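PDB 5UJU: NAD-dependent aldehyde dehydrogenase from Burkholderia multivorans, which probably oxidises aldehydes to carboxylic acids with NAD+ as the hydride acceptor. Local coordinates for residues K44-S49 and R132-I137; S117-V122 and D173-I178; V122-L127 and E166-A171; A227-G232 and P265-L270; Q471-A476 and I498-E503. All coordinates share one frame; numbering follows the deposited sequence. Where two conformers were deposited one is given.

How the interactions relate
Interactions 2, 3 and 4 form one continuous packing region, whereas interactions 1 and 5 lie apart from it. Interactions 2 and 3 join the same two helices, 97-132 and 158-175, with centres about 9 Å apart. Helix 217-230 of interaction 4 packs against both: Leu229 O lies 3.3 Å from Trp119 CB, and Leu229 CB 3.6 Å from Ser123 OG. Between the segments, interaction 1 meets interaction 3 at the long, weak ion pair of Arg132 and Glu125. Interaction 5 lies between helices that flank the sheet containing strands 460-466, 487-491 and 511-514, its centre about 38 Å from that of interaction 3. The sodium-binding residues, Gly348 and Gly458, belong to none of the segments.

Interaction 1: K44-S49 and R132-I137; sequences KVYGES and RASFEI
Phe135 turns the edge of its ring toward the face of Tyr46, in an offset edge-to-face pair. The planes stand at 90°, and the centroids are 5.7 Å apart. The closest touch is made by the root of the tyrosine: Tyr46 CB lies in the plane of the phenylalanine ring, 3.4 Å from Phe135 CE2. Tyr46 CG follows at 3.8 Å from Phe135 CE2, in keeping with an offset pair. The first torsion of Phe135 (chi1 -81°) sets CG anti to its carbonyl carbon, and this brings the CE2 edge closer to Tyr46 than the CB direction alone would suggest. The pair docks the short helix 43-46 onto the start of helix 134-145. Gly47, with a positive phi of 90°, breaks the short helix immediately after the tyrosine. On the opposite face of the Tyr46 ring, Val45 CG1 sits 3.7 Å above the plane. Ser134 OG approaches Tyr46 CE1 obliquely at 4.3 Å, and its hydrogen bonds go instead to Asn131 and Gln161. The phenol oxygen of Tyr46 is held by Ala38 O and Asn131 ND2, which restrains the far end of the ring.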
# COMPACT_ATOMS: atom_id res chain seq x y z
N LYS A 44 -15.22 29.27 -26.30
CA LYS A 44 -15.22 30.15 -25.13
C LYS A 44 -14.04 29.86 -24.21
O LYS A 44 -13.37 30.79 -23.75
CB LYS A 44 -16.54 29.99 -24.37
N VAL A 45 -13.75 28.59 -23.97
CA VAL A 45 -12.74 28.22 -22.99
C VAL A 45 -11.35 28.14 -23.61
O VAL A 45 -10.36 28.59 -23.01
CB VAL A 45 -13.15 26.89 -22.33
CG1 VAL A 45 -12.11 26.46 -21.30
CG2 VAL A 45 -14.54 27.03 -21.71
N TYR A 46 -11.23 27.56 -24.80
CA TYR A 46 -9.93 27.22 -25.37
C TYR A 46 -9.51 28.14 -26.50
O TYR A 46 -8.51 27.86 -27.18
CB TYR A 46 -9.94 25.76 -25.84
CG TYR A 46 -10.09 24.77 -24.70
CD1 TYR A 46 -8.99 24.37 -23.96
CD2 TYR A 46 -11.35 24.26 -24.36
CE1 TYR A 46 -9.12 23.46 -22.91
CE2 TYR A 46 -11.49 23.35 -23.30
CZ TYR A 46 -10.37 22.96 -22.58
OH TYR A 46 -10.48 22.06 -21.54
N GLY A 47 -10.23 29.23 -26.72
CA GLY A 47 -9.89 30.17 -27.79
C GLY A 47 -10.58 29.82 -29.09
O GLY A 47 -10.87 28.66 -29.39
N GLU A 48 -10.86 30.86 -29.89
CA GLU A 48 -11.54 30.67 -31.16
C GLU A 48 -10.72 29.84 -32.14
O GLU A 48 -11.29 29.13 -32.97
CB GLU A 48 -11.89 32.03 -31.78
N SER A 49 -9.39 29.91 -32.06
CA SER A 49 -8.52 29.10 -32.90
C SER A 49 -7.93 27.91 -32.15
O SER A 49 -6.92 27.35 -32.58
CB SER A 49 -7.41 29.96 -33.50
OG SER A 49 -6.47 30.35 -32.50
N ARG A 132 -4.07 23.34 -21.59
CA ARG A 132 -3.94 24.26 -22.71
C ARG A 132 -3.55 23.56 -24.00
O ARG A 132 -3.84 24.08 -25.08
CB ARG A 132 -2.92 25.37 -22.41
CG ARG A 132 -3.37 26.35 -21.35
CD ARG A 132 -2.45 27.58 -21.34
NE ARG A 132 -1.34 27.41 -20.40
CZ ARG A 132 -1.42 27.63 -19.09
NH1 ARG A 132 -2.57 28.03 -18.55
NH2 ARG A 132 -0.36 27.44 -18.32
N ALA A 133 -2.90 22.40 -23.92
CA ALA A 133 -2.53 21.61 -25.09
C ALA A 133 -3.57 20.55 -25.44
O ALA A 133 -3.25 19.61 -26.20
CB ALA A 133 -1.17 20.94 -24.86
N SER A 134 -4.80 20.68 -24.94
CA SER A 134 -5.78 19.60 -25.06
C SER A 134 -6.09 19.27 -26.51
O SER A 134 -6.30 18.11 -26.85
CB SER A 134 -7.07 19.95 -24.31
OG SER A 134 -6.89 19.82 -22.91
N PHE A 135 -6.15 20.29 -27.37
CA PHE A 135 -6.46 20.02 -28.77
C PHE A 135 -5.31 19.28 -29.45
O PHE A 135 -5.55 18.32 -30.19
CB PHE A 135 -6.78 21.32 -29.50
CG PHE A 135 -8.19 21.79 -29.28
CD1 PHE A 135 -9.24 21.19 -29.95
CD2 PHE A 135 -8.46 22.85 -28.42
CE1 PHE A 135 -10.54 21.61 -29.76
CE2 PHE A 135 -9.75 23.28 -28.23
CZ PHE A 135 -10.80 22.66 -28.89
N GLU A 136 -4.07 19.71 -29.23
CA GLU A 136 -2.92 18.99 -29.78
C GLU A 136 -2.89 17.55 -29.28
O GLU A 136 -2.65 16.62 -30.06
CB GLU A 136 -1.62 19.70 -29.40
CG GLU A 136 -0.38 18.91 -29.74
CD GLU A 136 0.90 19.55 -29.20
OE1 GLU A 136 0.81 20.54 -28.46
OE2 GLU A 136 1.99 19.07 -29.54
N ILE A 137 -3.14 17.35 -27.99
CA ILE A 137 -3.18 16.01 -27.41
C ILE A 137 -4.37 15.21 -27.97
O ILE A 137 -4.25 14.01 -28.25
CB ILE A 137 -3.21 16.12 -25.88
CG1 ILE A 137 -1.88 16.68 -25.37
CG2 ILE A 137 -3.50 14.77 -25.23
CD1 ILE A 137 -1.87 17.03 -23.88

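Interaction 2: S117-V122 and D173-I178; sequences SAWIGV and DQLRRI
Leu175 reaches Trp119 and Ile120 through an extended branch: CG lies anti to the carbonyl carbon, and chi2 of 169° carries CD1 straight on, anti to CA. Ile120 answers with a bent chain, its chi2 of -63° folding CD1 round to meet the leucine. The contact joins the long helix 97-132 to the C-terminal part of helix 158-175, two helices of the aldehyde dehydrogenase fold; a type I turn spans Leu175 to Ile178. One methyl does all the touching on the leucine side. Leu175 CD1 lies 4.3 Å from Trp119 CE3, close to the indole plane, so the ring is met at its edge. The same Leu175 CD1 is 4.3 Å from Ile120 CD1, a methyl-to-methyl touch; both separations are loose van der Waals distances. Trp119 is oriented further by a hydrogen bond from NE1 to Trp111 O. Ile202 of strand 191-211 packs on both Trp119 and Leu175. The dimer interface is close by: Arg177 NH1 forms a salt bridge to Asp173 OD2 of the second subunit, and Gln174, just before the turn, packs on Ala547 of that subunit. Beside Leu175, Arg176 grips Asp173 side-on, with two nitrogens on one oxygen in the guanidinium plane: NE takes the anti lone pair of Asp173 OD1 at 3.1 Å, and NH2 meets Asp173 OD1 at 3.0 Å, nearly along the C-O axis.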
# COMPACT_ATOMS: atom_id res chain seq x y z
N SER A 117 5.87 20.83 -1.41
CA SER A 117 5.22 21.95 -2.08
C SER A 117 5.72 22.10 -3.51
O SER A 117 4.96 22.50 -4.40
CB SER A 117 5.41 23.26 -1.30
OG SER A 117 6.74 23.73 -1.41
N ALA A 118 6.98 21.75 -3.77
CA ALA A 118 7.48 21.73 -5.14
C ALA A 118 6.88 20.58 -5.95
O ALA A 118 6.52 20.76 -7.12
CB ALA A 118 8.99 21.61 -5.13
N TRP A 119 6.80 19.39 -5.36
CA TRP A 119 6.26 18.26 -6.11
C TRP A 119 4.82 18.53 -6.53
O TRP A 119 4.45 18.30 -7.69
CB TRP A 119 6.33 16.97 -5.29
CG TRP A 119 7.63 16.71 -4.65
CD1 TRP A 119 8.87 17.16 -5.06
CD2 TRP A 119 7.85 15.98 -3.44
NE1 TRP A 119 9.84 16.73 -4.18
CE2 TRP A 119 9.24 16.01 -3.18
CE3 TRP A 119 7.00 15.29 -2.57
CZ2 TRP A 119 9.79 15.38 -2.06
CZ3 TRP A 119 7.56 14.66 -1.46
CH2 TRP A 119 8.94 14.71 -1.22
N ILE A 120 4.02 19.04 -5.60
CA ILE A 120 2.61 19.33 -5.90
C ILE A 120 2.50 20.52 -6.84
O ILE A 120 1.76 20.49 -7.83
CB ILE A 120 1.83 19.57 -4.59
CG1 ILE A 120 1.95 18.37 -3.61
CG2 ILE A 120 0.36 19.91 -4.87
CD1 ILE A 120 1.39 17.08 -4.10
N GLY A 121 3.24 21.60 -6.55
CA GLY A 121 3.14 22.78 -7.38
C GLY A 121 3.55 22.51 -8.82
O GLY A 121 2.84 22.89 -9.76
N VAL A 122 4.69 21.84 -9.00
CA VAL A 122 5.12 21.51 -10.35
C VAL A 122 4.09 20.61 -11.04
O VAL A 122 3.77 20.79 -12.22
CB VAL A 122 6.52 20.85 -10.31
CG1 VAL A 122 6.83 20.10 -11.61
CG2 VAL A 122 7.61 21.91 -10.04
N ASP A 173 -3.14 14.86 0.12
CA ASP A 173 -3.96 14.54 1.29
C ASP A 173 -3.17 13.75 2.33
O ASP A 173 -3.33 13.97 3.54
CB ASP A 173 -5.19 13.74 0.84
CG ASP A 173 -6.30 13.72 1.88
OD1 ASP A 173 -6.39 14.66 2.70
OD2 ASP A 173 -7.08 12.76 1.86
N GLN A 174 -2.31 12.82 1.89
CA GLN A 174 -1.42 12.09 2.80
C GLN A 174 -0.24 12.95 3.26
O GLN A 174 0.14 12.91 4.44
CB GLN A 174 -0.87 10.83 2.13
CG GLN A 174 -1.89 9.80 1.75
CD GLN A 174 -2.69 9.38 2.96
OE1 GLN A 174 -2.17 9.35 4.08
NE2 GLN A 174 -3.94 9.02 2.75
N LEU A 175 0.39 13.68 2.34
CA LEU A 175 1.60 14.43 2.69
C LEU A 175 1.30 15.51 3.73
O LEU A 175 2.10 15.75 4.63
CB LEU A 175 2.23 15.03 1.44
CG LEU A 175 2.77 14.05 0.39
CD1 LEU A 175 3.11 14.75 -0.93
CD2 LEU A 175 3.97 13.28 0.93
N ARG A 176 0.15 16.18 3.61
CA ARG A 176 -0.15 17.29 4.51
C ARG A 176 -0.39 16.84 5.94
O ARG A 176 -0.40 17.69 6.83
CB ARG A 176 -1.35 18.07 4.01
CG ARG A 176 -2.65 17.32 4.16
CD ARG A 176 -3.75 18.02 3.41
NE ARG A 176 -5.02 17.32 3.54
CZ ARG A 176 -6.08 17.81 4.18
NH1 ARG A 176 -6.02 19.02 4.73
NH2 ARG A 176 -7.20 17.10 4.23
N ARG A 177 -0.58 15.54 6.20
CA ARG A 177 -0.84 15.03 7.54
C ARG A 177 0.44 14.79 8.34
O ARG A 177 0.35 14.38 9.50
CB ARG A 177 -1.62 13.71 7.47
CG ARG A 177 -2.86 13.74 6.60
CD ARG A 177 -3.58 12.41 6.64
NE ARG A 177 -4.38 12.17 5.44
CZ ARG A 177 -5.21 11.14 5.28
NH1 ARG A 177 -5.36 10.26 6.26
NH2 ARG A 177 -5.89 11.00 4.15
N ILE A 178 1.60 15.03 7.76
CA ILE A 178 2.88 14.69 8.37
C ILE A 178 3.57 15.98 8.78
O ILE A 178 3.92 16.79 7.90
CB ILE A 178 3.75 13.86 7.41
CG1 ILE A 178 3.05 12.55 7.06
CG2 ILE A 178 5.14 13.61 8.00
CD1 ILE A 178 3.59 11.90 5.82

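Interaction 3: V122-L127 and E166-A171; sequences VSLEIL and EAVAYA
Val168 meets three side chains of helix 122-127, and all three touches are apolar. Its two methyls divide the work: with CG1 anti to the backbone N (chi1 172°), Val168 CG1 is met by Leu124 CD2 at 3.8 Å, the valine and leucine chains lying at a slant to each other. The other branch, Val168 CG2, rests 3.9 Å from Ser123 CB. A looser touch puts Val168 CG2 4.4 Å from Leu127 CD1. Leu124 starts off to one side of the contact, and the end of its chain bends in toward the valine.

Polar interactions stay on the flanks. Ser123 offers its CB to the valine, while its hydroxyl is hydrogen-bonded to Trp119 O, one turn earlier in its own helix. Glu125 makes salt bridges with Arg129 and Lys16; Glu166, whose CB points away, pairs with Arg163 and accepts from Phe528 N. These partners account for the buried carboxylates without engaging the opposing helix.

In backbone terms the segments run antiparallel, their directions 167° apart, with axes 10.6 Å apart at closest approach. Ile120 CG2 also lies 3.9 Å from Val168 CG1, so the valine is ringed by positions 120, 123, 124 and 127 of helix 97-132. That i, i+3, i+4, i+7 set fits a knobs-into-holes arrangement, with Val168 as the knob.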
# COMPACT_ATOMS: atom_id res chain seq x y z
N VAL A 122 4.69 21.84 -9.00
CA VAL A 122 5.12 21.51 -10.35
C VAL A 122 4.09 20.61 -11.04
O VAL A 122 3.77 20.79 -12.22
CB VAL A 122 6.52 20.85 -10.31
CG1 VAL A 122 6.83 20.10 -11.61
CG2 VAL A 122 7.61 21.91 -10.04
N SER A 123 3.56 19.63 -10.32
CA SER A 123 2.53 18.76 -10.91
C SER A 123 1.31 19.57 -11.36
O SER A 123 0.80 19.36 -12.46
CB SER A 123 2.13 17.67 -9.92
OG SER A 123 3.19 16.74 -9.76
N LEU A 124 0.85 20.50 -10.52
CA LEU A 124 -0.35 21.25 -10.88
C LEU A 124 -0.10 22.18 -12.05
O LEU A 124 -0.99 22.40 -12.88
CB LEU A 124 -0.86 22.04 -9.68
CG LEU A 124 -1.23 21.17 -8.47
CD1 LEU A 124 -1.53 22.01 -7.21
CD2 LEU A 124 -2.39 20.25 -8.82
N GLU A 125 1.11 22.72 -12.14
CA GLU A 125 1.46 23.57 -13.28
C GLU A 125 1.54 22.76 -14.56
O GLU A 125 1.08 23.22 -15.62
CB GLU A 125 2.77 24.30 -13.00
CG GLU A 125 3.31 25.11 -14.18
CD GLU A 125 2.45 26.30 -14.57
OE1 GLU A 125 1.63 26.77 -13.75
OE2 GLU A 125 2.60 26.77 -15.72
N ILE A 126 2.13 21.57 -14.50
CA ILE A 126 2.14 20.69 -15.67
C ILE A 126 0.71 20.44 -16.15
O ILE A 126 0.41 20.56 -17.34
CB ILE A 126 2.87 19.37 -15.37
CG1 ILE A 126 4.36 19.62 -15.07
CG2 ILE A 126 2.63 18.36 -16.51
CD1 ILE A 126 5.09 18.40 -14.51
N LEU A 127 -0.20 20.13 -15.21
CA LEU A 127 -1.60 19.86 -15.57
C LEU A 127 -2.26 21.07 -16.23
O LEU A 127 -3.03 20.92 -17.19
CB LEU A 127 -2.39 19.42 -14.34
CG LEU A 127 -1.96 18.04 -13.82
CD1 LEU A 127 -2.77 17.60 -12.61
CD2 LEU A 127 -2.11 17.05 -14.94
N GLU A 166 -6.76 14.29 -9.56
CA GLU A 166 -7.23 13.43 -8.48
C GLU A 166 -6.08 12.73 -7.79
O GLU A 166 -6.01 12.67 -6.55
CB GLU A 166 -8.23 12.42 -9.05
CG GLU A 166 -8.81 11.49 -8.03
CD GLU A 166 -9.79 10.52 -8.68
OE1 GLU A 166 -9.39 9.83 -9.64
OE2 GLU A 166 -10.95 10.45 -8.22
N ALA A 167 -5.15 12.17 -8.57
CA ALA A 167 -3.99 11.50 -7.98
C ALA A 167 -3.13 12.47 -7.17
O ALA A 167 -2.64 12.13 -6.09
CB ALA A 167 -3.17 10.83 -9.08
N VAL A 168 -2.93 13.69 -7.69
CA VAL A 168 -2.16 14.70 -6.96
C VAL A 168 -2.86 15.05 -5.65
O VAL A 168 -2.22 15.19 -4.60
CB VAL A 168 -1.94 15.94 -7.84
CG1 VAL A 168 -1.31 17.07 -7.03
CG2 VAL A 168 -1.07 15.60 -9.04
N ALA A 169 -4.19 15.17 -5.69
CA ALA A 169 -4.95 15.53 -4.50
C ALA A 169 -4.84 14.45 -3.42
O ALA A 169 -4.65 14.77 -2.24
CB ALA A 169 -6.42 15.78 -4.86
N TYR A 170 -4.96 13.18 -3.80
CA TYR A 170 -4.77 12.09 -2.84
C TYR A 170 -3.35 12.10 -2.25
O TYR A 170 -3.17 11.89 -1.05
CB TYR A 170 -5.07 10.74 -3.49
CG TYR A 170 -6.54 10.37 -3.41
CD1 TYR A 170 -7.39 10.62 -4.48
CD2 TYR A 170 -7.07 9.83 -2.25
CE1 TYR A 170 -8.75 10.29 -4.40
CE2 TYR A 170 -8.42 9.51 -2.16
CZ TYR A 170 -9.25 9.74 -3.24
OH TYR A 170 -10.56 9.43 -3.13
N ALA A 171 -2.34 12.32 -3.10
CA ALA A 171 -0.97 12.41 -2.61
C ALA A 171 -0.84 13.52 -1.58
O ALA A 171 -0.39 13.28 -0.45
CB ALA A 171 -0.00 12.65 -3.78

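Interaction 4: A227-G232 and P265-L270; sequences ADLATG and PNVVTL
Leu229 O accepts the backbone N-H of Gly232 at 2.9 Å, and the side chain of that same Leu229 carries the whole contact with Val267 and Val268. The bond belongs to a Schellman motif: Asn233 N donates back to Asp228 O, and Gly232, with a positive phi of 85°, takes the C-prime position that ends helix 217-230. This places Leu229 in the last turn of the helix. Its CG lies anti to the carbonyl carbon (chi1 -77°), which swings the isobutyl end toward segment 265-270. Leu229 CD2 does most of the touching, 3.7 Å from Val267 CG1 and equally 3.7 Å from Val268 CG2. Leu229 CD1 adds a looser touch to Val268 CG2 at 4.1 Å. Against Val268 the leucine runs at about a right angle, against Val267 on a slant.

Val268 opens strand 268-270, which is parallel to strand 234-238; Val267 and Thr269 bond to Val235 through their backbones, and Val235 also packs on Leu229. With helix 217-230 joining parallel strands 191-211 and 234-238, this is the beta-alpha-beta pattern of the Rossmann-like domain of aldehyde dehydrogenases. Since only methyl groups meet across the contact, its cohesion probably comes from buried apolar surface, whereas directional bonds within the helix end and the sheet help to position its partners.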
# COMPACT_ATOMS: atom_id res chain seq x y z
N ALA A 227 0.90 10.62 -9.65
CA ALA A 227 1.12 10.12 -8.29
C ALA A 227 2.62 10.01 -7.99
O ALA A 227 3.06 10.28 -6.86
CB ALA A 227 0.44 8.76 -8.10
N ASP A 228 3.40 9.54 -8.97
CA ASP A 228 4.84 9.45 -8.82
C ASP A 228 5.44 10.84 -8.60
O ASP A 228 6.17 11.07 -7.64
CB ASP A 228 5.47 8.79 -10.06
CG ASP A 228 5.38 7.26 -10.06
OD1 ASP A 228 5.02 6.67 -9.03
OD2 ASP A 228 5.69 6.66 -11.12
N LEU A 229 5.10 11.79 -9.48
CA LEU A 229 5.70 13.13 -9.42
C LEU A 229 5.29 13.86 -8.15
O LEU A 229 6.13 14.49 -7.50
CB LEU A 229 5.29 13.94 -10.65
CG LEU A 229 6.01 13.64 -11.96
CD1 LEU A 229 5.37 14.48 -13.08
CD2 LEU A 229 7.51 13.95 -11.81
N ALA A 230 4.01 13.79 -7.79
CA ALA A 230 3.49 14.47 -6.61
C ALA A 230 4.08 13.94 -5.31
O ALA A 230 3.93 14.57 -4.27
CB ALA A 230 1.96 14.36 -6.56
N THR A 231 4.69 12.76 -5.33
CA THR A 231 5.37 12.26 -4.14
C THR A 231 6.89 12.30 -4.30
O THR A 231 7.61 11.61 -3.58
CB THR A 231 4.88 10.84 -3.81
OG1 THR A 231 5.04 10.00 -4.96
CG2 THR A 231 3.39 10.87 -3.40
N GLY A 232 7.38 13.10 -5.26
CA GLY A 232 8.81 13.39 -5.33
C GLY A 232 9.64 12.38 -6.08
O GLY A 232 10.87 12.48 -6.06
N PRO A 265 15.41 18.51 -16.00
CA PRO A 265 14.25 17.99 -16.74
C PRO A 265 14.22 16.47 -16.80
O PRO A 265 13.14 15.91 -17.05
CB PRO A 265 14.40 18.61 -18.14
CG PRO A 265 15.86 18.94 -18.25
CD PRO A 265 16.27 19.35 -16.85
N ASN A 266 15.35 15.80 -16.59
CA ASN A 266 15.35 14.34 -16.58
C ASN A 266 14.65 13.74 -15.36
O ASN A 266 14.69 12.52 -15.20
CB ASN A 266 16.78 13.82 -16.66
CG ASN A 266 17.41 14.16 -17.98
OD1 ASN A 266 16.72 14.19 -19.00
ND2 ASN A 266 18.71 14.46 -17.98
N VAL A 267 14.03 14.55 -14.49
CA VAL A 267 13.05 13.99 -13.57
C VAL A 267 12.01 13.17 -14.34
O VAL A 267 11.55 12.14 -13.85
CB VAL A 267 12.40 15.12 -12.73
CG1 VAL A 267 11.15 14.62 -12.00
CG2 VAL A 267 13.42 15.65 -11.71
N VAL A 268 11.69 13.56 -15.58
CA VAL A 268 10.77 12.80 -16.43
C VAL A 268 11.43 12.55 -17.78
O VAL A 268 11.83 13.50 -18.47
CB VAL A 268 9.42 13.52 -16.62
CG1 VAL A 268 8.52 12.72 -17.56
CG2 VAL A 268 8.75 13.73 -15.28
N THR A 269 11.52 11.27 -18.18
CA THR A 269 12.08 10.89 -19.48
C THR A 269 11.12 9.98 -20.23
O THR A 269 10.18 9.42 -19.65
CB THR A 269 13.44 10.19 -19.34
OG1 THR A 269 13.33 9.09 -18.44
CG2 THR A 269 14.51 11.17 -18.82
N LEU A 270 11.36 9.84 -21.53
CA LEU A 270 10.49 9.08 -22.42
C LEU A 270 11.29 7.95 -23.04
O LEU A 270 12.28 8.19 -23.73
CB LEU A 270 9.93 9.98 -23.52
CG LEU A 270 9.02 9.22 -24.49
CD1 LEU A 270 7.60 9.13 -23.90
CD2 LEU A 270 9.02 9.85 -25.90

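Interaction 5: Q471-A476 and I498-E503; sequences QSLDLA and IDAAHE
Leu473 packs closely against Ala500 and Ala501, joining helix 469-483 to helix 495-508. In the alternating strands and helices of the catalytic domain of aldehyde dehydrogenases, the first helix links strand 460-466 to strand 487-491, a crossover that passes over two strands of the sheet, and the second links 487-491 to its parallel neighbour 511-514, so two successive beta-alpha-beta crossovers meet here.

The tight part is the leucine fork. Its CG lies anti to the carbonyl carbon (chi1 -75°), and each methyl takes one alanine: Leu473 CD1 touches Ala500 CB at 3.7 Å, while the other branch bears on Ala501. The small alanines let the backbones come near, with Leu473 CA and Ala501 CA only 6.5 Å apart. On the sheet side the packing continues, Leu473 resting on Val325 of strand 323-326 and Ala501 on Leu512 of strand 511-514.

Toward solvent the contact thins out. Ala500 is partly exposed, so its methyl forms the outer margin of the patch. The exposed Asp474 ties the two helices together at another level, through a salt bridge to Arg507 of helix 495-508. Glu503 faces the dimer partner instead, forming a salt bridge with Arg109 of the second subunit. In the inner part of the contact Leu473 CD2 rests on backbone and side chain alike, 3.9 Å from Ala501 CA and 4.0 Å from Ala501 CB.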
# COMPACT_ATOMS: atom_id res chain seq x y z
N GLN A 471 -29.61 -17.17 -11.06
CA GLN A 471 -28.39 -17.69 -11.68
C GLN A 471 -27.55 -16.58 -12.31
O GLN A 471 -26.32 -16.60 -12.20
CB GLN A 471 -28.73 -18.74 -12.73
CG GLN A 471 -27.49 -19.35 -13.36
CD GLN A 471 -27.80 -20.47 -14.33
OE1 GLN A 471 -28.57 -20.29 -15.28
NE2 GLN A 471 -27.20 -21.62 -14.11
N SER A 472 -28.19 -15.62 -12.98
CA SER A 472 -27.44 -14.51 -13.57
C SER A 472 -26.56 -13.83 -12.53
O SER A 472 -25.38 -13.55 -12.76
CB SER A 472 -28.39 -13.49 -14.19
OG SER A 472 -29.21 -14.07 -15.19
N LEU A 473 -27.14 -13.56 -11.35
CA LEU A 473 -26.44 -12.80 -10.33
C LEU A 473 -25.36 -13.65 -9.66
O LEU A 473 -24.28 -13.14 -9.34
CB LEU A 473 -27.43 -12.28 -9.29
CG LEU A 473 -28.25 -11.10 -9.79
CD1 LEU A 473 -29.40 -10.81 -8.84
CD2 LEU A 473 -27.33 -9.86 -9.96
N ASP A 474 -25.65 -14.93 -9.43
CA ASP A 474 -24.63 -15.81 -8.87
C ASP A 474 -23.46 -15.94 -9.84
O ASP A 474 -22.29 -15.90 -9.43
CB ASP A 474 -25.23 -17.18 -8.56
CG ASP A 474 -24.23 -18.13 -7.93
OD1 ASP A 474 -23.73 -17.81 -6.83
OD2 ASP A 474 -23.92 -19.18 -8.53
N LEU A 475 -23.77 -16.11 -11.12
CA LEU A 475 -22.73 -16.23 -12.14
C LEU A 475 -21.90 -14.95 -12.25
O LEU A 475 -20.67 -15.00 -12.31
CB LEU A 475 -23.37 -16.58 -13.47
CG LEU A 475 -22.41 -17.08 -14.54
CD1 LEU A 475 -21.60 -18.22 -13.99
CD2 LEU A 475 -23.20 -17.51 -15.76
N ALA A 476 -22.57 -13.79 -12.25
CA ALA A 476 -21.86 -12.52 -12.44
C ALA A 476 -20.89 -12.26 -11.30
O ALA A 476 -19.73 -11.88 -11.53
CB ALA A 476 -22.85 -11.37 -12.58
N ILE A 498 -32.33 -5.78 -6.74
CA ILE A 498 -31.31 -4.75 -6.56
C ILE A 498 -30.45 -5.07 -5.34
O ILE A 498 -29.22 -4.90 -5.36
CB ILE A 498 -31.96 -3.36 -6.44
CG1 ILE A 498 -32.81 -3.09 -7.67
CG2 ILE A 498 -30.88 -2.30 -6.33
CD1 ILE A 498 -32.01 -3.09 -8.95
N ASP A 499 -31.08 -5.54 -4.26
CA ASP A 499 -30.31 -5.94 -3.08
C ASP A 499 -29.34 -7.06 -3.43
O ASP A 499 -28.16 -7.01 -3.05
CB ASP A 499 -31.26 -6.38 -1.96
CG ASP A 499 -31.96 -5.22 -1.29
OD1 ASP A 499 -31.55 -4.06 -1.54
OD2 ASP A 499 -32.93 -5.46 -0.53
N ALA A 500 -29.81 -8.08 -4.15
CA ALA A 500 -28.93 -9.18 -4.55
C ALA A 500 -27.81 -8.68 -5.45
O ALA A 500 -26.69 -9.22 -5.40
CB ALA A 500 -29.74 -10.28 -5.24
N ALA A 501 -28.07 -7.66 -6.27
CA ALA A 501 -27.01 -7.15 -7.13
C ALA A 501 -25.92 -6.45 -6.30
O ALA A 501 -24.74 -6.58 -6.62
CB ALA A 501 -27.57 -6.23 -8.21
N HIS A 502 -26.30 -5.74 -5.23
CA HIS A 502 -25.30 -5.19 -4.33
C HIS A 502 -24.43 -6.31 -3.74
O HIS A 502 -23.21 -6.17 -3.63
CB HIS A 502 -25.97 -4.37 -3.22
CG HIS A 502 -26.39 -2.99 -3.64
ND1 HIS A 502 -27.69 -2.69 -4.01
CD2 HIS A 502 -25.70 -1.83 -3.73
CE1 HIS A 502 -27.77 -1.40 -4.32
NE2 HIS A 502 -26.57 -0.86 -4.16
N GLU A 503 -25.07 -7.42 -3.35
CA GLU A 503 -24.32 -8.55 -2.81
C GLU A 503 -23.36 -9.12 -3.85
O GLU A 503 -22.23 -9.49 -3.52
CB GLU A 503 -25.28 -9.65 -2.32
CG GLU A 503 -26.03 -9.30 -1.05
CD GLU A 503 -25.10 -9.00 0.11
OE1 GLU A 503 -24.29 -9.88 0.47
OE2 GLU A 503 -25.17 -7.88 0.66